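Local coordinates for CPXV203 protein (Cowpox virus, PDB 4HKJ), which probably binds MHC class I molecules and holds them back in infected cells, hindering display of viral peptides to cytotoxic T cells, at residues D[45-57]-D[72-86]. Residues are numbered along the deposited sequence; the frame is centred on the assembly and turned at random.
Sequences GLITEGNGYRVVV and TKQTHFGVTHSYIEF
N51 and Q74 meet between the two facing sheets of a β-sandwich, a fold consistent with the poxvirus T4 family. Each layer gives a β-hairpin: 45-50 with 53-57, joined through a type I' turn, and 72-77 with 81-86; the axes of 45-50 and 72-77 are 9.1 Å apart at closest, inclined by 22°. N51, at that turn, has its CB against S82, with OG at 3.5 Å, and its CG beside the backbone N (chi1 -60°), facing the amide toward 72-77. OD1 comes within 3.5 Å of Q74 NE2, the two amide planes 84° apart as the side chains pass in opposite directions. ND2, at the tip, approaches T75 O and lies against H76 CB, near the ring plane. Q74 runs extended beyond CG; T48 OG1 lies 2.8 Å from its OE1, but S36 O competes for the one hydroxyl proton, so which bond forms stays open. S82 OG may give N51 O a weak bond, with H76 ND1 a second weak partner, and touches Y53 CE2. Farther along, contacts with 81-86 are apolar: V55 CG2 packs on I84 CD1, and the CE1-CZ corner of F86 meets two mutually touching methyls, CE1 lying 3.6 Å from L46 CD1 and CZ 3.7 Å from V57 CG2.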
ATOM      1  N   GLY D  45       8.407 -29.226  -0.649  1.00105.22           N
ATOM      2  CA  GLY D  45       7.720 -27.989  -0.321  1.00 94.29           C
ATOM      3  C   GLY D  45       6.634 -28.180   0.719  1.00 85.01           C
ATOM      4  O   GLY D  45       6.779 -28.982   1.641  1.00 87.90           O
ATOM      5  N   LEU D  46       5.540 -27.438   0.570  1.00 78.62           N
ATOM      6  CA  LEU D  46       4.421 -27.532   1.502  1.00 77.24           C
ATOM      7  C   LEU D  46       3.082 -27.237   0.831  1.00 76.12           C
ATOM      8  O   LEU D  46       3.010 -26.464  -0.124  1.00 71.77           O
ATOM      9  CB  LEU D  46       4.638 -26.611   2.710  1.00 68.87           C
ATOM     10  CG  LEU D  46       4.909 -25.118   2.491  1.00 73.40           C
ATOM     11  CD1 LEU D  46       3.621 -24.317   2.319  1.00 66.42           C
ATOM     12  CD2 LEU D  46       5.738 -24.553   3.636  1.00 74.56           C
ATOM     13  N   ILE D  47       2.025 -27.864   1.339  1.00 75.71           N
ATOM     14  CA  ILE D  47       0.672 -27.619   0.857  1.00 69.45           C
ATOM     15  C   ILE D  47      -0.213 -27.200   2.024  1.00 64.24           C
ATOM     16  O   ILE D  47      -0.230 -27.861   3.062  1.00 65.30           O
ATOM     17  CB  ILE D  47       0.064 -28.873   0.205  1.00 55.77           C
ATOM     18  CG1 ILE D  47       1.016 -29.454  -0.843  1.00 76.65           C
ATOM     19  CG2 ILE D  47      -1.285 -28.549  -0.418  1.00 72.17           C
ATOM     20  CD1 ILE D  47       0.471 -30.676  -1.545  1.00 76.52           C
ATOM     21  N   THR D  48      -0.946 -26.103   1.859  1.00 64.77           N
ATOM     22  CA  THR D  48      -1.811 -25.613   2.928  1.00 69.41           C
ATOM     23  C   THR D  48      -3.267 -25.446   2.501  1.00 75.45           C
ATOM     24  O   THR D  48      -3.561 -24.821   1.484  1.00 70.54           O
ATOM     25  CB  THR D  48      -1.282 -24.290   3.534  1.00 69.53           C
ATOM     26  OG1 THR D  48      -2.219 -23.799   4.501  1.00 75.75           O
ATOM     27  CG2 THR D  48      -1.075 -23.242   2.453  1.00 67.33           C
ATOM     28  N   GLU D  49      -4.174 -26.020   3.285  1.00 83.89           N
ATOM     29  CA  GLU D  49      -5.603 -25.889   3.031  1.00 83.18           C
ATOM     30  C   GLU D  49      -6.239 -24.959   4.059  1.00 79.91           C
ATOM     31  O   GLU D  49      -5.976 -25.076   5.255  1.00 69.80           O
ATOM     32  CB  GLU D  49      -6.294 -27.255   3.081  1.00 93.02           C
ATOM     33  CG  GLU D  49      -5.748 -28.282   2.101  1.00108.95           C
ATOM     34  CD  GLU D  49      -4.596 -29.088   2.675  1.00113.76           C
ATOM     35  OE1 GLU D  49      -4.154 -28.780   3.801  1.00109.34           O
ATOM     36  OE2 GLU D  49      -4.137 -30.033   1.999  1.00114.85           O
ATOM     37  N   GLY D  50      -7.072 -24.035   3.593  1.00 52.92           N
ATOM     38  CA  GLY D  50      -7.758 -23.122   4.488  1.00 52.49           C
ATOM     39  C   GLY D  50      -8.259 -21.853   3.827  1.00 71.52           C
ATOM     40  O   GLY D  50      -7.681 -21.375   2.850  1.00 63.06           O
ATOM     41  N   ASN D  51      -9.345 -21.312   4.374  1.00 71.75           N
ATOM     42  CA  ASN D  51      -9.948 -20.064   3.902  1.00 69.28           C
ATOM     43  C   ASN D  51     -10.408 -20.100   2.447  1.00 71.88           C
ATOM     44  O   ASN D  51     -10.320 -19.101   1.734  1.00 74.19           O
ATOM     45  CB  ASN D  51      -9.013 -18.875   4.154  1.00 70.92           C
ATOM     46  CG  ASN D  51      -8.700 -18.682   5.626  1.00 80.91           C
ATOM     47  OD1 ASN D  51      -8.834 -19.607   6.428  1.00 75.35           O
ATOM     48  ND2 ASN D  51      -8.278 -17.478   5.988  1.00 93.96           N
ATOM     49  N   GLY D  52     -10.906 -21.256   2.015  1.00 81.89           N
ATOM     50  CA  GLY D  52     -11.457 -21.397   0.680  1.00 83.12           C
ATOM     51  C   GLY D  52     -10.415 -21.655  -0.389  1.00 81.43           C
ATOM     52  O   GLY D  52     -10.750 -21.841  -1.559  1.00 88.34           O
ATOM     53  N   TYR D  53      -9.147 -21.668   0.006  1.00 73.27           N
ATOM     54  CA  TYR D  53      -8.066 -21.898  -0.941  1.00 70.45           C
ATOM     55  C   TYR D  53      -7.127 -22.993  -0.461  1.00 68.55           C
ATOM     56  O   TYR D  53      -6.994 -23.230   0.741  1.00 72.57           O
ATOM     57  CB  TYR D  53      -7.258 -20.618  -1.164  1.00 50.69           C
ATOM     58  CG  TYR D  53      -8.091 -19.388  -1.440  1.00 68.89           C
ATOM     59  CD1 TYR D  53      -8.934 -19.329  -2.540  1.00 59.16           C
ATOM     60  CD2 TYR D  53      -8.014 -18.277  -0.610  1.00 49.25           C
ATOM     61  CE1 TYR D  53      -9.693 -18.203  -2.798  1.00 61.79           C
ATOM     62  CE2 TYR D  53      -8.767 -17.146  -0.860  1.00 53.83           C
ATOM     63  CZ  TYR D  53      -9.604 -17.115  -1.957  1.00 60.99           C
ATOM     64  OH  TYR D  53     -10.355 -15.991  -2.208  1.00 65.10           O
ATOM     65  N   ARG D  54      -6.483 -23.664  -1.408  1.00 61.40           N
ATOM     66  CA  ARG D  54      -5.374 -24.547  -1.082  1.00 63.03           C
ATOM     67  C   ARG D  54      -4.132 -24.090  -1.842  1.00 70.90           C
ATOM     68  O   ARG D  54      -4.164 -23.904  -3.059  1.00 76.76           O
ATOM     69  CB  ARG D  54      -5.715 -26.017  -1.350  1.00 61.20           C
ATOM     70  CG  ARG D  54      -5.958 -26.388  -2.800  1.00 82.33           C
ATOM     71  CD  ARG D  54      -6.217 -27.882  -2.923  1.00 95.82           C
ATOM     72  NE  ARG D  54      -5.244 -28.655  -2.156  1.00102.61           N
ATOM     73  CZ  ARG D  54      -5.213 -29.983  -2.102  1.00107.57           C
ATOM     74  NH1 ARG D  54      -6.104 -30.700  -2.775  1.00104.41           N
ATOM     75  NH2 ARG D  54      -4.289 -30.595  -1.373  1.00110.14           N
ATOM     76  N   VAL D  55      -3.045 -23.878  -1.111  1.00 65.70           N
ATOM     77  CA  VAL D  55      -1.860 -23.251  -1.683  1.00 58.52           C
ATOM     78  C   VAL D  55      -0.647 -24.174  -1.651  1.00 57.42           C
ATOM     79  O   VAL D  55      -0.342 -24.779  -0.625  1.00 63.24           O
ATOM     80  CB  VAL D  55      -1.528 -21.934  -0.954  1.00 57.91           C
ATOM     81  CG1 VAL D  55      -0.316 -21.267  -1.575  1.00 50.94           C
ATOM     82  CG2 VAL D  55      -2.730 -20.999  -0.980  1.00 60.22           C
ATOM     83  N   VAL D  56       0.035 -24.276  -2.787  1.00 48.83           N
ATOM     84  CA  VAL D  56       1.236 -25.093  -2.899  1.00 59.83           C
ATOM     85  C   VAL D  56       2.465 -24.205  -3.059  1.00 69.29           C
ATOM     86  O   VAL D  56       2.483 -23.302  -3.897  1.00 81.92           O
ATOM     87  CB  VAL D  56       1.146 -26.050  -4.104  1.00 56.01           C
ATOM     88  CG1 VAL D  56       2.397 -26.903  -4.197  1.00 57.91           C
ATOM     89  CG2 VAL D  56      -0.091 -26.927  -3.998  1.00 66.30           C
ATOM     90  N   VAL D  57       3.488 -24.460  -2.251  1.00 65.58           N
ATOM     91  CA  VAL D  57       4.723 -23.682  -2.311  1.00 60.81           C
ATOM     92  C   VAL D  57       5.931 -24.579  -2.574  1.00 63.49           C
ATOM     93  O   VAL D  57       6.233 -25.477  -1.788  1.00 66.07           O
ATOM     94  CB  VAL D  57       4.955 -22.892  -1.008  1.00 50.09           C
ATOM     95  CG1 VAL D  57       6.230 -22.073  -1.107  1.00 52.96           C
ATOM     96  CG2 VAL D  57       3.765 -21.995  -0.712  1.00 47.54           C
ATOM     97  N   THR D  72       3.633 -21.783   9.000  1.00 64.36           N
ATOM     98  CA  THR D  72       2.541 -21.240   8.196  1.00 55.49           C
ATOM     99  C   THR D  72       1.374 -20.810   9.083  1.00 54.02           C
ATOM    100  O   THR D  72       0.955 -21.550   9.972  1.00 61.63           O
ATOM    101  CB  THR D  72       2.037 -22.269   7.168  1.00 60.05           C
ATOM    102  OG1 THR D  72       3.152 -22.891   6.518  1.00 71.43           O
ATOM    103  CG2 THR D  72       1.157 -21.596   6.125  1.00 66.09           C
ATOM    104  N   LYS D  73       0.855 -19.608   8.839  1.00 48.64           N
ATOM    105  CA  LYS D  73      -0.280 -19.089   9.596  1.00 49.92           C
ATOM    106  C   LYS D  73      -1.325 -18.492   8.664  1.00 57.72           C
ATOM    107  O   LYS D  73      -0.994 -17.980   7.594  1.00 56.24           O
ATOM    108  CB  LYS D  73       0.179 -18.033  10.603  1.00 49.49           C
ATOM    109  CG  LYS D  73       1.167 -18.542  11.640  1.00 51.10           C
ATOM    110  CD  LYS D  73       1.625 -17.427  12.563  1.00 50.29           C
ATOM    111  CE  LYS D  73       2.639 -17.937  13.571  1.00 59.55           C
ATOM    112  NZ  LYS D  73       3.073 -16.869  14.512  1.00 67.72           N
ATOM    113  N   GLN D  74      -2.588 -18.562   9.071  1.00 63.76           N
ATOM    114  CA  GLN D  74      -3.681 -18.004   8.280  1.00 60.70           C
ATOM    115  C   GLN D  74      -4.725 -17.316   9.154  1.00 60.45           C
ATOM    116  O   GLN D  74      -4.891 -17.650  10.327  1.00 59.75           O
ATOM    117  CB  GLN D  74      -4.356 -19.089   7.436  1.00 63.58           C
ATOM    118  CG  GLN D  74      -3.497 -19.642   6.311  1.00 71.18           C
ATOM    119  CD  GLN D  74      -4.256 -20.611   5.426  1.00 80.54           C
ATOM    120  OE1 GLN D  74      -3.659 -21.376   4.670  1.00 88.42           O
ATOM    121  NE2 GLN D  74      -5.581 -20.581   5.516  1.00 80.87           N
ATOM    122  N   THR D  75      -5.426 -16.352   8.566  1.00 60.52           N
ATOM    123  CA  THR D  75      -6.531 -15.678   9.236  1.00 60.08           C
ATOM    124  C   THR D  75      -7.543 -15.206   8.200  1.00 62.21           C
ATOM    125  O   THR D  75      -7.275 -15.248   7.000  1.00 68.47           O
ATOM    126  CB  THR D  75      -6.056 -14.477  10.069  1.00 55.24           C
ATOM    127  OG1 THR D  75      -7.168 -13.905  10.766  1.00 53.96           O
ATOM    128  CG2 THR D  75      -5.431 -13.421   9.173  1.00 51.28           C
ATOM    129  N   HIS D  76      -8.703 -14.755   8.663  1.00 55.72           N
ATOM    130  CA  HIS D  76      -9.754 -14.314   7.756  1.00 60.94           C
ATOM    131  C   HIS D  76     -10.482 -13.083   8.279  1.00 68.25           C
ATOM    132  O   HIS D  76     -10.731 -12.960   9.479  1.00 78.67           O
ATOM    133  CB  HIS D  76     -10.753 -15.445   7.506  1.00 65.86           C
ATOM    134  CG  HIS D  76     -11.848 -15.085   6.551  1.00 77.85           C
ATOM    135  ND1 HIS D  76     -11.707 -15.189   5.183  1.00 79.88           N
ATOM    136  CD2 HIS D  76     -13.101 -14.619   6.764  1.00 81.57           C
ATOM    137  CE1 HIS D  76     -12.825 -14.804   4.596  1.00 80.32           C
ATOM    138  NE2 HIS D  76     -13.689 -14.453   5.533  1.00 81.47           N
ATOM    139  N   PHE D  77     -10.822 -12.176   7.369  1.00 62.31           N
ATOM    140  CA  PHE D  77     -11.574 -10.976   7.721  1.00 59.94           C
ATOM    141  C   PHE D  77     -12.687 -10.729   6.712  1.00 54.01           C
ATOM    142  O   PHE D  77     -12.480 -10.850   5.504  1.00 68.53           O
ATOM    143  CB  PHE D  77     -10.647  -9.762   7.783  1.00 57.87           C
ATOM    144  CG  PHE D  77      -9.671  -9.802   8.922  1.00 70.49           C
ATOM    145  CD1 PHE D  77     -10.110  -9.968  10.225  1.00 71.57           C
ATOM    146  CD2 PHE D  77      -8.312  -9.679   8.690  1.00 77.70           C
ATOM    147  CE1 PHE D  77      -9.213 -10.008  11.275  1.00 69.92           C
ATOM    148  CE2 PHE D  77      -7.410  -9.718   9.735  1.00 79.43           C
ATOM    149  CZ  PHE D  77      -7.860  -9.882  11.029  1.00 73.80           C
ATOM    150  N   GLY D  78     -13.867 -10.381   7.212  1.00 74.52           N
ATOM    151  CA  GLY D  78     -15.007 -10.123   6.354  1.00 77.52           C
ATOM    152  C   GLY D  78     -15.452 -11.360   5.601  1.00 71.83           C
ATOM    153  O   GLY D  78     -15.503 -12.454   6.164  1.00 65.72           O
ATOM    154  N   VAL D  79     -15.764 -11.189   4.321  1.00 66.81           N
ATOM    155  CA  VAL D  79     -16.260 -12.288   3.504  1.00 66.95           C
ATOM    156  C   VAL D  79     -15.445 -12.483   2.225  1.00 64.21           C
ATOM    157  O   VAL D  79     -15.762 -13.348   1.410  1.00 65.63           O
ATOM    158  CB  VAL D  79     -17.739 -12.082   3.122  1.00 75.09           C
ATOM    159  CG1 VAL D  79     -18.622 -12.141   4.357  1.00 78.20           C
ATOM    160  CG2 VAL D  79     -17.919 -10.758   2.396  1.00 74.80           C
ATOM    161  N   THR D  80     -14.398 -11.682   2.053  1.00 63.94           N
ATOM    162  CA  THR D  80     -13.591 -11.743   0.834  1.00 72.41           C
ATOM    163  C   THR D  80     -12.095 -11.923   1.098  1.00 69.92           C
ATOM    164  O   THR D  80     -11.399 -12.589   0.331  1.00 70.67           O
ATOM    165  CB  THR D  80     -13.793 -10.490  -0.043  1.00 74.64           C
ATOM    166  OG1 THR D  80     -13.571  -9.311   0.742  1.00 69.89           O
ATOM    167  CG2 THR D  80     -15.202 -10.456  -0.614  1.00 79.00           C
ATOM    168  N   HIS D  81     -11.604 -11.329   2.181  1.00 72.73           N
ATOM    169  CA  HIS D  81     -10.170 -11.317   2.455  1.00 67.01           C
ATOM    170  C   HIS D  81      -9.670 -12.580   3.156  1.00 65.85           C
ATOM    171  O   HIS D  81     -10.254 -13.032   4.143  1.00 67.36           O
ATOM    172  CB  HIS D  81      -9.794 -10.081   3.276  1.00 61.86           C
ATOM    173  CG  HIS D  81     -10.196  -8.788   2.641  1.00 65.35           C
ATOM    174  ND1 HIS D  81      -9.491  -8.215   1.604  1.00 66.03           N
ATOM    175  CD2 HIS D  81     -11.229  -7.950   2.900  1.00 66.39           C
ATOM    176  CE1 HIS D  81     -10.072  -7.083   1.250  1.00 71.55           C
ATOM    177  NE2 HIS D  81     -11.129  -6.900   2.020  1.00 70.55           N
ATOM    178  N   SER D  82      -8.578 -13.136   2.637  1.00 59.34           N
ATOM    179  CA  SER D  82      -7.916 -14.282   3.251  1.00 54.63           C
ATOM    180  C   SER D  82      -6.405 -14.061   3.254  1.00 55.51           C
ATOM    181  O   SER D  82      -5.798 -13.874   2.200  1.00 60.95           O
ATOM    182  CB  SER D  82      -8.260 -15.569   2.503  1.00 59.81           C
ATOM    183  OG  SER D  82      -9.657 -15.799   2.505  1.00 76.38           O
ATOM    184  N   TYR D  83      -5.806 -14.086   4.440  1.00 56.91           N
ATOM    185  CA  TYR D  83      -4.386 -13.780   4.592  1.00 51.80           C
ATOM    186  C   TYR D  83      -3.566 -14.998   5.013  1.00 58.41           C
ATOM    187  O   TYR D  83      -4.003 -15.797   5.842  1.00 69.77           O
ATOM    188  CB  TYR D  83      -4.199 -12.640   5.599  1.00 50.35           C
ATOM    189  CG  TYR D  83      -2.756 -12.309   5.903  1.00 56.46           C
ATOM    190  CD1 TYR D  83      -1.989 -11.573   5.012  1.00 58.06           C
ATOM    191  CD2 TYR D  83      -2.163 -12.725   7.086  1.00 52.34           C
ATOM    192  CE1 TYR D  83      -0.670 -11.267   5.287  1.00 48.48           C
ATOM    193  CE2 TYR D  83      -0.845 -12.424   7.370  1.00 51.39           C
ATOM    194  CZ  TYR D  83      -0.103 -11.696   6.467  1.00 48.17           C
ATOM    195  OH  TYR D  83       1.209 -11.395   6.749  1.00 50.48           O
ATOM    196  N   ILE D  84      -2.374 -15.132   4.436  1.00 52.63           N
ATOM    197  CA  ILE D  84      -1.474 -16.238   4.757  1.00 55.62           C
ATOM    198  C   ILE D  84      -0.079 -15.711   5.080  1.00 60.92           C
ATOM    199  O   ILE D  84       0.435 -14.835   4.385  1.00 69.10           O
ATOM    200  CB  ILE D  84      -1.372 -17.242   3.590  1.00 50.74           C
ATOM    201  CG1 ILE D  84      -2.765 -17.706   3.156  1.00 55.52           C
ATOM    202  CG2 ILE D  84      -0.511 -18.434   3.978  1.00 43.87           C
ATOM    203  CD1 ILE D  84      -2.751 -18.709   2.022  1.00 46.51           C
ATOM    204  N   GLU D  85       0.532 -16.244   6.135  1.00 60.82           N
ATOM    205  CA  GLU D  85       1.862 -15.802   6.544  1.00 59.07           C
ATOM    206  C   GLU D  85       2.851 -16.958   6.656  1.00 61.75           C
ATOM    207  O   GLU D  85       2.730 -17.809   7.537  1.00 69.68           O
ATOM    208  CB  GLU D  85       1.795 -15.053   7.876  1.00 64.49           C
ATOM    209  CG  GLU D  85       3.134 -14.504   8.345  1.00 80.49           C
ATOM    210  CD  GLU D  85       3.066 -13.919   9.741  1.00 94.44           C
ATOM    211  OE1 GLU D  85       2.773 -14.678  10.690  1.00 99.56           O
ATOM    212  OE2 GLU D  85       3.298 -12.702   9.892  1.00 94.50           O
ATOM    213  N   PHE D  86       3.831 -16.979   5.759  1.00 55.60           N
ATOM    214  CA  PHE D  86       4.897 -17.972   5.809  1.00 58.21           C
ATOM    215  C   PHE D  86       6.073 -17.414   6.608  1.00 61.79           C
ATOM    216  O   PHE D  86       6.543 -16.308   6.339  1.00 66.16           O
ATOM    217  CB  PHE D  86       5.338 -18.355   4.397  1.00 58.79           C
ATOM    218  CG  PHE D  86       4.231 -18.915   3.548  1.00 60.67           C
ATOM    219  CD1 PHE D  86       3.906 -20.261   3.609  1.00 59.97           C
ATOM    220  CD2 PHE D  86       3.516 -18.098   2.687  1.00 52.87           C
ATOM    221  CE1 PHE D  86       2.888 -20.781   2.829  1.00 59.56           C
ATOM    222  CE2 PHE D  86       2.498 -18.612   1.904  1.00 48.96           C
ATOM    223  CZ  PHE D  86       2.185 -19.954   1.975  1.00 59.91           C
TER